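Fusarinine C esterase sidJ (Aspergillus fumigatus, PDB 6GUP) hydrolyses the ester bonds of the fungal siderophore fusarinine C, but not those of triacetylfusarinine C, and works as a homodimer. Local coordinates at residues Leu16-Thr20 / Gln95-Tyr99; Lys35-Phe41 / Glu66-Leu72; Ala171-Val175 / Leu221-Ala225; Thr210-Leu216 / Pro228-Phe234. One frame throughout, in Å; residues are numbered along the deposited sequence.

Contact 1 of 4, residues Leu16-Thr20 / Gln95-Tyr99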
# COMPACT_ATOMS: atom_id res chain seq x y z
N LEU A 16 1.45 12.15 7.86
CA LEU A 16 2.05 10.97 7.24
C LEU A 16 3.52 10.87 7.65
O LEU A 16 4.32 11.76 7.35
CB LEU A 16 1.94 11.04 5.71
CG LEU A 16 2.35 9.78 4.94
CD1 LEU A 16 1.40 8.62 5.23
CD2 LEU A 16 2.40 10.07 3.45
N HIS A 17 3.85 9.78 8.35
CA HIS A 17 5.21 9.52 8.82
C HIS A 17 5.88 8.44 7.98
O HIS A 17 5.21 7.65 7.33
CB HIS A 17 5.20 9.05 10.27
CG HIS A 17 4.48 9.97 11.20
ND1 HIS A 17 5.14 10.93 11.94
CD2 HIS A 17 3.17 10.09 11.52
CE1 HIS A 17 4.27 11.59 12.67
NE2 HIS A 17 3.07 11.10 12.44
N HIS A 18 7.21 8.41 8.04
CA HIS A 18 8.01 7.32 7.47
C HIS A 18 8.76 6.64 8.61
O HIS A 18 9.72 7.20 9.15
CB HIS A 18 9.00 7.88 6.44
CG HIS A 18 8.49 7.87 5.04
ND1 HIS A 18 8.91 6.95 4.10
CD2 HIS A 18 7.58 8.65 4.41
CE1 HIS A 18 8.29 7.18 2.95
NE2 HIS A 18 7.48 8.21 3.12
N TYR A 19 8.31 5.44 9.00
CA TYR A 19 9.00 4.66 10.04
C TYR A 19 10.15 3.81 9.46
O TYR A 19 11.07 3.44 10.19
CB TYR A 19 8.01 3.83 10.88
CG TYR A 19 7.39 2.61 10.23
CD1 TYR A 19 8.00 1.37 10.31
CD2 TYR A 19 6.15 2.70 9.59
CE1 TYR A 19 7.43 0.24 9.73
CE2 TYR A 19 5.56 1.58 9.01
CZ TYR A 19 6.21 0.35 9.09
OH TYR A 19 5.63 -0.76 8.52
N THR A 20 10.08 3.49 8.17
CA THR A 20 11.25 3.10 7.37
C THR A 20 11.30 4.00 6.14
O THR A 20 10.43 4.86 5.97
CB THR A 20 11.21 1.61 6.94
OG1 THR A 20 10.27 1.43 5.87
CG2 THR A 20 10.86 0.70 8.10
N GLN A 95 9.20 -2.09 14.29
CA GLN A 95 9.87 -0.89 13.76
C GLN A 95 8.98 0.35 13.84
O GLN A 95 9.46 1.43 14.20
CB GLN A 95 10.34 -1.10 12.31
CG GLN A 95 11.58 -1.96 12.19
CD GLN A 95 11.96 -2.25 10.75
OE1 GLN A 95 11.13 -2.70 9.96
NE2 GLN A 95 13.22 -2.01 10.41
N CYS A 96 7.70 0.19 13.51
CA CYS A 96 6.73 1.28 13.61
C CYS A 96 6.51 1.73 15.05
O CYS A 96 6.42 2.93 15.32
CB CYS A 96 5.39 0.87 12.99
SG CYS A 96 4.24 2.25 12.77
N LEU A 97 6.42 0.77 15.97
CA LEU A 97 6.29 1.07 17.40
C LEU A 97 7.50 1.81 17.96
O LEU A 97 7.34 2.74 18.76
CB LEU A 97 6.07 -0.22 18.21
CG LEU A 97 4.74 -0.95 18.00
CD1 LEU A 97 4.77 -2.30 18.69
CD2 LEU A 97 3.58 -0.13 18.52
N LYS A 98 8.70 1.40 17.55
CA LYS A 98 9.93 2.10 17.93
C LYS A 98 9.90 3.55 17.47
O LYS A 98 10.25 4.45 18.24
CB LYS A 98 11.18 1.41 17.35
CG LYS A 98 12.47 2.11 17.74
CD LYS A 98 13.70 1.53 17.07
CE LYS A 98 14.94 2.28 17.52
NZ LYS A 98 16.20 1.60 17.12
N TYR A 99 9.50 3.76 16.22
CA TYR A 99 9.40 5.10 15.65
C TYR A 99 8.40 5.97 16.42
O TYR A 99 8.71 7.11 16.78
CB TYR A 99 9.01 5.06 14.17
CG TYR A 99 8.70 6.43 13.62
CD1 TYR A 99 9.72 7.30 13.24
CD2 TYR A 99 7.38 6.88 13.53
CE1 TYR A 99 9.44 8.57 12.76
CE2 TYR A 99 7.09 8.15 13.06
CZ TYR A 99 8.12 8.99 12.67
OH TYR A 99 7.84 10.24 12.19
O HOH W 1 8.66 10.21 9.63

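Contact 2 of 4, residues Lys35-Phe41 / Glu66-Leu72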
# COMPACT_ATOMS: atom_id res chain seq x y z
N LYS A 35 -0.74 14.59 23.20
CA LYS A 35 -1.02 13.19 22.84
C LYS A 35 0.17 12.31 23.21
O LYS A 35 0.85 11.79 22.34
CB LYS A 35 -1.26 13.07 21.33
CG LYS A 35 -2.41 13.88 20.78
CD LYS A 35 -3.76 13.37 21.24
CE LYS A 35 -4.86 14.10 20.50
NZ LYS A 35 -6.22 13.77 20.99
N PRO A 36 0.43 12.13 24.52
CA PRO A 36 1.54 11.27 24.94
C PRO A 36 1.34 9.78 24.61
O PRO A 36 2.33 9.04 24.50
CB PRO A 36 1.61 11.49 26.45
CG PRO A 36 0.24 11.93 26.84
CD PRO A 36 -0.31 12.69 25.67
N HIS A 37 0.09 9.35 24.44
CA HIS A 37 -0.26 7.94 24.22
C HIS A 37 -0.61 7.67 22.76
O HIS A 37 -1.00 8.58 22.02
CB HIS A 37 -1.43 7.56 25.13
CG HIS A 37 -1.26 8.02 26.55
ND1 HIS A 37 -0.20 7.61 27.33
CD2 HIS A 37 -2.00 8.85 27.32
CE1 HIS A 37 -0.30 8.17 28.53
NE2 HIS A 37 -1.38 8.93 28.54
N SER A 38 -0.47 6.41 22.35
CA SER A 38 -0.59 6.00 20.95
C SER A 38 -1.37 4.69 20.79
O SER A 38 -1.12 3.72 21.50
CB SER A 38 0.80 5.81 20.35
OG SER A 38 1.57 6.99 20.45
N LEU A 39 -2.31 4.69 19.84
CA LEU A 39 -3.02 3.47 19.43
C LEU A 39 -2.62 3.15 17.98
O LEU A 39 -3.01 3.88 17.06
CB LEU A 39 -4.54 3.67 19.53
CG LEU A 39 -5.44 2.49 19.14
CD1 LEU A 39 -5.20 1.30 20.06
CD2 LEU A 39 -6.90 2.90 19.18
N LEU A 40 -1.84 2.09 17.80
CA LEU A 40 -1.48 1.61 16.46
C LEU A 40 -2.50 0.57 16.01
O LEU A 40 -2.63 -0.50 16.60
CB LEU A 40 -0.07 1.01 16.45
CG LEU A 40 0.46 0.50 15.10
CD1 LEU A 40 0.43 1.57 14.02
CD2 LEU A 40 1.87 -0.04 15.25
N PHE A 41 -3.21 0.91 14.93
CA PHE A 41 -4.28 0.10 14.38
C PHE A 41 -3.74 -0.64 13.16
O PHE A 41 -3.24 -0.02 12.22
CB PHE A 41 -5.44 1.02 13.99
CG PHE A 41 -6.63 0.32 13.41
CD1 PHE A 41 -6.72 0.09 12.04
CD2 PHE A 41 -7.69 -0.08 14.22
CE1 PHE A 41 -7.83 -0.54 11.50
CE2 PHE A 41 -8.80 -0.71 13.69
CZ PHE A 41 -8.87 -0.93 12.32
N GLU A 66 -6.09 11.93 25.32
CA GLU A 66 -4.62 11.98 25.22
C GLU A 66 -4.04 10.86 24.32
O GLU A 66 -2.82 10.63 24.33
CB GLU A 66 -4.00 11.92 26.63
CG GLU A 66 -4.12 13.22 27.40
CD GLU A 66 -3.25 13.25 28.65
OE1 GLU A 66 -3.30 12.28 29.43
OE2 GLU A 66 -2.52 14.25 28.84
N TRP A 67 -4.89 10.20 23.53
CA TRP A 67 -4.48 9.17 22.57
C TRP A 67 -4.59 9.70 21.15
O TRP A 67 -5.59 10.34 20.81
CB TRP A 67 -5.37 7.94 22.71
CG TRP A 67 -5.27 7.27 24.03
CD1 TRP A 67 -5.96 7.59 25.16
CD2 TRP A 67 -4.45 6.14 24.36
NE1 TRP A 67 -5.61 6.75 26.19
CE2 TRP A 67 -4.69 5.85 25.72
CE3 TRP A 67 -3.54 5.36 23.64
CZ2 TRP A 67 -4.04 4.79 26.38
CZ3 TRP A 67 -2.90 4.31 24.30
CH2 TRP A 67 -3.15 4.04 25.66
N SER A 68 -3.58 9.43 20.32
CA SER A 68 -3.66 9.66 18.88
C SER A 68 -3.64 8.31 18.15
O SER A 68 -2.91 7.39 18.55
CB SER A 68 -2.53 10.56 18.39
OG SER A 68 -1.28 9.88 18.38
N LEU A 69 -4.45 8.21 17.10
CA LEU A 69 -4.61 6.97 16.34
C LEU A 69 -3.60 6.91 15.20
O LEU A 69 -3.43 7.89 14.47
CB LEU A 69 -6.04 6.90 15.78
CG LEU A 69 -6.43 5.70 14.90
CD1 LEU A 69 -6.38 4.40 15.67
CD2 LEU A 69 -7.82 5.92 14.33
N PHE A 70 -2.94 5.76 15.05
CA PHE A 70 -2.06 5.48 13.91
C PHE A 70 -2.58 4.29 13.12
O PHE A 70 -3.11 3.34 13.70
CB PHE A 70 -0.65 5.13 14.39
CG PHE A 70 0.12 6.30 14.94
CD1 PHE A 70 -0.09 6.72 16.25
CD2 PHE A 70 1.09 6.94 14.18
CE1 PHE A 70 0.63 7.78 16.77
CE2 PHE A 70 1.82 8.00 14.70
CZ PHE A 70 1.58 8.43 16.00
N THR A 71 -2.41 4.35 11.81
CA THR A 71 -2.55 3.19 10.92
C THR A 71 -1.25 3.09 10.13
O THR A 71 -0.49 4.06 10.09
CB THR A 71 -3.73 3.34 9.95
OG1 THR A 71 -3.59 4.55 9.19
CG2 THR A 71 -5.05 3.37 10.72
N LEU A 72 -0.97 1.94 9.52
CA LEU A 72 0.31 1.74 8.83
C LEU A 72 0.25 0.81 7.62
O LEU A 72 -0.69 0.03 7.46
CB LEU A 72 1.38 1.24 9.81
CG LEU A 72 1.50 -0.26 10.10
CD1 LEU A 72 2.69 -0.52 11.03
CD2 LEU A 72 0.22 -0.82 10.70
O HOH W 2 -3.12 -0.04 9.53

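Contact 3 of 4, residues Ala171-Val175 / Leu221-Ala225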
# COMPACT_ATOMS: atom_id res chain seq x y z
N ALA A 171 -14.32 -19.43 7.70
CA ALA A 171 -15.10 -18.53 6.86
C ALA A 171 -15.38 -19.12 5.47
O ALA A 171 -16.48 -18.96 4.94
CB ALA A 171 -14.42 -17.17 6.73
N ILE A 172 -14.38 -19.80 4.91
CA ILE A 172 -14.54 -20.48 3.61
C ILE A 172 -15.50 -21.67 3.73
O ILE A 172 -16.33 -21.88 2.84
CB ILE A 172 -13.17 -20.90 3.02
CG1 ILE A 172 -12.37 -19.65 2.63
CG2 ILE A 172 -13.36 -21.78 1.78
CD1 ILE A 172 -10.91 -19.89 2.31
N GLN A 173 -15.39 -22.44 4.81
CA GLN A 173 -16.34 -23.53 5.12
C GLN A 173 -17.80 -23.03 5.16
O GLN A 173 -18.71 -23.71 4.69
CB GLN A 173 -16.00 -24.19 6.46
CG GLN A 173 -14.74 -25.05 6.44
CD GLN A 173 -14.34 -25.55 7.82
OE1 GLN A 173 -15.09 -25.42 8.80
NE2 GLN A 173 -13.14 -26.12 7.91
N TRP A 174 -17.99 -21.84 5.73
CA TRP A 174 -19.30 -21.19 5.82
C TRP A 174 -19.78 -20.66 4.47
O TRP A 174 -20.98 -20.70 4.18
CB TRP A 174 -19.22 -20.07 6.86
CG TRP A 174 -20.51 -19.41 7.24
CD1 TRP A 174 -20.74 -18.07 7.29
CD2 TRP A 174 -21.74 -20.04 7.65
NE1 TRP A 174 -22.02 -17.81 7.70
CE2 TRP A 174 -22.66 -19.00 7.93
CE3 TRP A 174 -22.14 -21.37 7.81
CZ2 TRP A 174 -23.97 -19.26 8.36
CZ3 TRP A 174 -23.44 -21.63 8.23
CH2 TRP A 174 -24.34 -20.58 8.51
N VAL A 175 -18.86 -20.15 3.66
CA VAL A 175 -19.15 -19.76 2.27
C VAL A 175 -19.56 -20.97 1.42
O VAL A 175 -20.50 -20.88 0.63
CB VAL A 175 -17.95 -19.01 1.62
CG1 VAL A 175 -18.07 -18.93 0.10
CG2 VAL A 175 -17.83 -17.61 2.21
N LEU A 221 -14.90 -15.35 -5.49
CA LEU A 221 -16.17 -16.05 -5.29
C LEU A 221 -16.21 -16.83 -3.98
O LEU A 221 -17.27 -16.98 -3.38
CB LEU A 221 -16.46 -17.02 -6.44
CG LEU A 221 -16.55 -16.44 -7.85
CD1 LEU A 221 -17.04 -17.51 -8.81
CD2 LEU A 221 -17.44 -15.21 -7.91
N VAL A 222 -15.05 -17.34 -3.56
CA VAL A 222 -14.94 -18.12 -2.33
C VAL A 222 -14.27 -17.37 -1.17
O VAL A 222 -14.44 -17.78 -0.02
CB VAL A 222 -14.22 -19.48 -2.58
CG1 VAL A 222 -12.74 -19.31 -2.93
CG2 VAL A 222 -14.39 -20.40 -1.38
N TYR A 223 -13.53 -16.30 -1.45
CA TYR A 223 -12.77 -15.60 -0.41
C TYR A 223 -13.39 -14.24 -0.05
O TYR A 223 -13.29 -13.29 -0.83
CB TYR A 223 -11.30 -15.47 -0.83
CG TYR A 223 -10.34 -15.17 0.32
CD1 TYR A 223 -10.52 -15.74 1.59
CD2 TYR A 223 -9.24 -14.35 0.12
CE1 TYR A 223 -9.64 -15.47 2.63
CE2 TYR A 223 -8.36 -14.08 1.15
CZ TYR A 223 -8.56 -14.64 2.40
OH TYR A 223 -7.68 -14.37 3.42
N PRO A 224 -14.04 -14.15 1.14
CA PRO A 224 -14.65 -12.92 1.68
C PRO A 224 -13.74 -11.70 1.73
O PRO A 224 -14.20 -10.58 1.49
CB PRO A 224 -15.04 -13.33 3.11
CG PRO A 224 -15.27 -14.78 3.03
CD PRO A 224 -14.31 -15.31 2.02
N ALA A 225 -12.47 -11.91 2.07
CA ALA A 225 -11.47 -10.84 2.09
C ALA A 225 -11.27 -10.19 0.71
O ALA A 225 -10.95 -9.00 0.64
CB ALA A 225 -10.14 -11.35 2.63

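Contact 4 of 4, residues Thr210-Leu216 / Pro228-Phe234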
# COMPACT_ATOMS: atom_id res chain seq x y z
N THR A 210 9.14 -19.21 -6.95
CA THR A 210 8.02 -18.65 -7.72
C THR A 210 6.72 -18.76 -6.94
O THR A 210 6.59 -19.56 -6.01
CB THR A 210 7.82 -19.35 -9.08
OG1 THR A 210 7.47 -20.73 -8.88
CG2 THR A 210 9.07 -19.27 -9.93
N ASP A 211 5.75 -17.94 -7.35
CA ASP A 211 4.39 -17.97 -6.81
C ASP A 211 3.40 -17.96 -7.97
O ASP A 211 3.39 -17.02 -8.76
CB ASP A 211 4.13 -16.77 -5.90
CG ASP A 211 4.55 -17.02 -4.47
OD1 ASP A 211 3.97 -17.92 -3.82
OD2 ASP A 211 5.46 -16.32 -3.99
N VAL A 212 2.58 -19.00 -8.06
CA VAL A 212 1.50 -19.07 -9.05
C VAL A 212 0.29 -18.35 -8.46
O VAL A 212 -0.35 -18.86 -7.54
CB VAL A 212 1.15 -20.53 -9.41
CG1 VAL A 212 0.02 -20.57 -10.44
CG2 VAL A 212 2.37 -21.26 -9.93
N LEU A 213 -0.01 -17.16 -8.99
CA LEU A 213 -1.17 -16.39 -8.56
C LEU A 213 -2.42 -16.98 -9.20
O LEU A 213 -2.49 -17.10 -10.43
CB LEU A 213 -1.04 -14.92 -8.94
CG LEU A 213 0.21 -14.17 -8.46
CD1 LEU A 213 0.11 -12.72 -8.88
CD2 LEU A 213 0.41 -14.28 -6.95
N LEU A 214 -3.39 -17.35 -8.37
CA LEU A 214 -4.64 -17.93 -8.86
C LEU A 214 -5.54 -16.80 -9.37
O LEU A 214 -5.39 -15.66 -8.94
CB LEU A 214 -5.34 -18.72 -7.75
CG LEU A 214 -4.52 -19.88 -7.16
CD1 LEU A 214 -5.18 -20.42 -5.90
CD2 LEU A 214 -4.32 -21.00 -8.17
N PRO A 215 -6.47 -17.12 -10.30
CA PRO A 215 -7.30 -16.07 -10.90
C PRO A 215 -8.19 -15.36 -9.89
O PRO A 215 -8.85 -16.02 -9.07
CB PRO A 215 -8.16 -16.82 -11.93
CG PRO A 215 -7.49 -18.13 -12.13
CD PRO A 215 -6.83 -18.45 -10.82
N LEU A 216 -8.20 -14.03 -9.94
CA LEU A 216 -9.00 -13.21 -9.03
C LEU A 216 -10.50 -13.45 -9.26
O LEU A 216 -11.27 -13.48 -8.30
CB LEU A 216 -8.64 -11.72 -9.20
CG LEU A 216 -8.92 -10.70 -8.09
CD1 LEU A 216 -10.40 -10.44 -7.89
CD2 LEU A 216 -8.25 -11.07 -6.77
N PRO A 228 -6.03 -10.90 -3.67
CA PRO A 228 -5.41 -11.91 -4.53
C PRO A 228 -4.74 -13.04 -3.75
O PRO A 228 -4.31 -12.83 -2.61
CB PRO A 228 -4.36 -11.11 -5.32
CG PRO A 228 -4.12 -9.89 -4.51
CD PRO A 228 -5.48 -9.56 -3.96
N LEU A 229 -4.66 -14.22 -4.35
CA LEU A 229 -4.13 -15.41 -3.68
C LEU A 229 -3.14 -16.18 -4.54
O LEU A 229 -3.45 -16.53 -5.68
CB LEU A 229 -5.28 -16.34 -3.27
CG LEU A 229 -6.21 -15.86 -2.15
CD1 LEU A 229 -7.38 -16.82 -1.99
CD2 LEU A 229 -5.48 -15.71 -0.82
N SER A 230 -1.96 -16.43 -3.98
CA SER A 230 -1.02 -17.38 -4.55
C SER A 230 -1.52 -18.79 -4.27
O SER A 230 -2.36 -19.00 -3.39
CB SER A 230 0.39 -17.19 -3.97
OG SER A 230 0.45 -17.61 -2.62
N ALA A 231 -1.01 -19.75 -5.03
CA ALA A 231 -1.34 -21.16 -4.84
C ALA A 231 -0.96 -21.66 -3.44
O ALA A 231 -1.74 -22.36 -2.79
CB ALA A 231 -0.67 -22.01 -5.90
N ARG A 232 0.24 -21.29 -3.00
CA ARG A 232 0.73 -21.67 -1.67
C ARG A 232 -0.10 -21.08 -0.54
O ARG A 232 -0.37 -21.76 0.45
CB ARG A 232 2.20 -21.29 -1.48
CG ARG A 232 3.15 -22.21 -2.23
CD ARG A 232 4.59 -21.93 -1.87
NE ARG A 232 5.06 -20.63 -2.35
CZ ARG A 232 6.31 -20.18 -2.25
NH1 ARG A 232 7.26 -20.93 -1.68
NH2 ARG A 232 6.62 -18.98 -2.72
N ARG A 233 -0.50 -19.82 -0.70
CA ARG A 233 -1.34 -19.17 0.31
C ARG A 233 -2.74 -19.77 0.36
O ARG A 233 -3.27 -19.98 1.44
CB ARG A 233 -1.44 -17.67 0.09
CG ARG A 233 -1.94 -16.99 1.34
CD ARG A 233 -2.25 -15.51 1.23
NE ARG A 233 -3.28 -15.16 2.21
CZ ARG A 233 -3.15 -15.26 3.54
NH1 ARG A 233 -2.02 -15.69 4.11
NH2 ARG A 233 -4.17 -14.92 4.32
N PHE A 234 -3.32 -20.02 -0.81
CA PHE A 234 -4.64 -20.64 -0.89
C PHE A 234 -4.66 -22.04 -0.25
O PHE A 234 -5.62 -22.39 0.44
CB PHE A 234 -5.11 -20.71 -2.34
CG PHE A 234 -6.39 -21.47 -2.53
CD1 PHE A 234 -7.62 -20.82 -2.53
CD2 PHE A 234 -6.36 -22.85 -2.68
CE1 PHE A 234 -8.79 -21.54 -2.70
CE2 PHE A 234 -7.52 -23.57 -2.84
CZ PHE A 234 -8.75 -22.92 -2.85
O HOH W 3 2.34 -20.10 -4.89
O HOH W 4 -6.52 -14.44 -6.69

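Contact 1 of 4, residues Leu16-Thr20 / Gln95-Tyr99
Y19 holds CG between its backbone N and carbonyl carbon (chi1 73°), which lays its ring against C96, while Y99 turns CG anti to its own N (chi1 171°), which carries its ring out to H17. Strand 12-18, outermost in this subunit's alpha/beta-hydrolase sheet, and the loop that follows it meet helix 86-108, which packs on that sheet. C96 CB sits 3.7 Å from the centroid of the Y19 ring, almost on the ring normal, a CH-pi contact; C96 SG lies over the same ring 4.1 Å from its centroid, a sulfur-aromatic contact. Cysteine suits this place: it is small enough for the ring to approach the helix backbone, Y19 CD1 3.4 Å from C96 N, and its polarisable sulfur packs well on the ring. The Y19 hydroxyl passes on to bond T73 O. The H17 and Y99 rings meet obliquely, planes 63° apart, a pair that can pack and hydrogen-bond at once. E27 holds the other nitrogen of H17, and L16 pairs with a strand of the second subunit. The Y99 hydroxyl has two hydrogen-bond partners: H17 ND1, 2.8 Å from Y99 OH, and a water, 2.7 Å from Y99 OH, that also accepts from H18 N.

Contact 2 of 4, residues Lys35-Phe41 / Glu66-Leu72
The H37 and W67 rings meet obliquely, planes 37° apart; it is the H37 methylene that lies over the indole face, a CH-pi contact with H37 CB 3.4 Å from the centroid of the W67 six-membered ring. The wide indole of W67, with CG anti to the carbonyl carbon (chi1 -63°), reaches across to the neighbouring strand, and at its edge W67 CZ3 is 3.4 Å from S38 O. Further along the same face, L39 and L69 lie side by side and point the same way, L39 CD2 to L69 CD1 3.9 Å, and F41 and T71 repeat the pattern. These are strands 37-42 and 67-72, parallel neighbours joined by a right-handed beta-alpha-beta crossover through helix 55-61, as expected in an alpha/beta-hydrolase. In their backbone ladder the bond from L39 N to S68 O is nearly straight (176°), and that from F41 N to F70 O shortens to 2.7 Å. On the other face, toward helix 86-108, L40 crosses F70 at about a right angle, with L40 CD1 3.7 Å from F70 CB; branched and aromatic side chains fill this buried layer. S38 and S68 are small enough to admit K104 of that helix, whose ammonium binds both hydroxyls. The K35 chain bends at chi2, and its NZ makes a weak bond to W67 O besides stronger ones to the carbonyls of Q63 and T65.

Contact 3 of 4, residues Ala171-Val175 / Leu221-Ala225
I172 and V222 make the tightest apolar meeting, their side chains crossing at a slant with the two CG2 methyls 3.6 Å apart. Each of these methyls is anti to its own backbone N, a choice that at V222 (chi1 68°) leaves CG1 in the position between N and the carbonyl carbon. V175 and P224 instead slide past one another in opposite directions, V175 CG2 reaching P224 CG at 3.9 Å. The longer branch of I172 ends near the ring of Y223, CD1 to CD1 4.2 Å. Beta-branched residues and proline suit a surface like this, because they present compact hydrocarbon close to the backbone.

Polar bonding plays no part across the contact. The carbonyl of V222 is buried under aliphatic carbon, V222 O lying 3.8 Å from both V175 CG1 and I172 CG1, and it has no hydrogen-bond partner in the model.

F192 of helix 185-205 touches both I172 and V222, and L237 of helix 231-238 touches I172 and Y223. The contact thus belongs to the helical region inserted between strands 159-163 and 278-283 of the alpha/beta-hydrolase sheet, consistent with a cap or lid domain.

Contact 4 of 4, residues Thr210-Leu216 / Pro228-Phe234
L214 reaches the first turn of helix 231-238 with its CD1 methyl, which lies 3.6 Å from F234 CB; the two side chains cross at about a right angle. With CG anti to its carbonyl carbon (chi1 -59°), L214 points its branches at the helix, where the small A231, a turn before F234, lets them approach the backbone. V212 packs more loosely on the methyl of A231, and at the opposite end L216 lays CD2 against P228, 3.7 Å from its CA.

Two backbone bonds frame this apolar centre. A231 N donates to V212 O at 2.7 Å, and L214 N to L229 O at 2.8 Å, giving a single bridge between L213 and S230. S230 is the N-cap of helix 231-238: its OG accepts from R233 N at 3.1 Å, and the same OG hydrogen-bonds W81 O. Serine fits here because its short hydroxyl can turn back to an N-H of the first turn.

At the outer edge R232 forms a side-on salt bridge with D211. NE and NH2 both go to D211 OD1, NH2 at 3.1 Å, meeting it from above the carboxylate plane although the oxygen lies in the plane of the guanidinium. The carboxylate and guanidinium planes are turned 46° apart, and NH2 adds a weak bond to OD2. A water donates to D211 OD1 and accepts from R232 N, tying the acid to the helix start.

Helix 185-205 flanks A231 and F234, helix 216-222 sets T219 against L214 and L229, and strand 211-213 pairs antiparallel with a strand of the second subunit.

Contacts 1 and 2 lie in the sheet half of the fold, their centres 12 Å apart, and touch through C96 on L72 and L97 on L40; contact 2 is nested in the loop that contact 1 closes. Contacts 3 and 4 follow later in the chain, in the helical region between strands 159-163 and 278-283. Their centres are 16 Å apart, their segments alternate along the chain, and Y223 packs on L229 and R233. The two pairs are well separated, contact 2 lying about 32 Å from contact 3 and 34 Å from contact 4 between centres. Contacts 1 and 4 both reach the second subunit, so the homodimer is joined through both the sheet and the helical region.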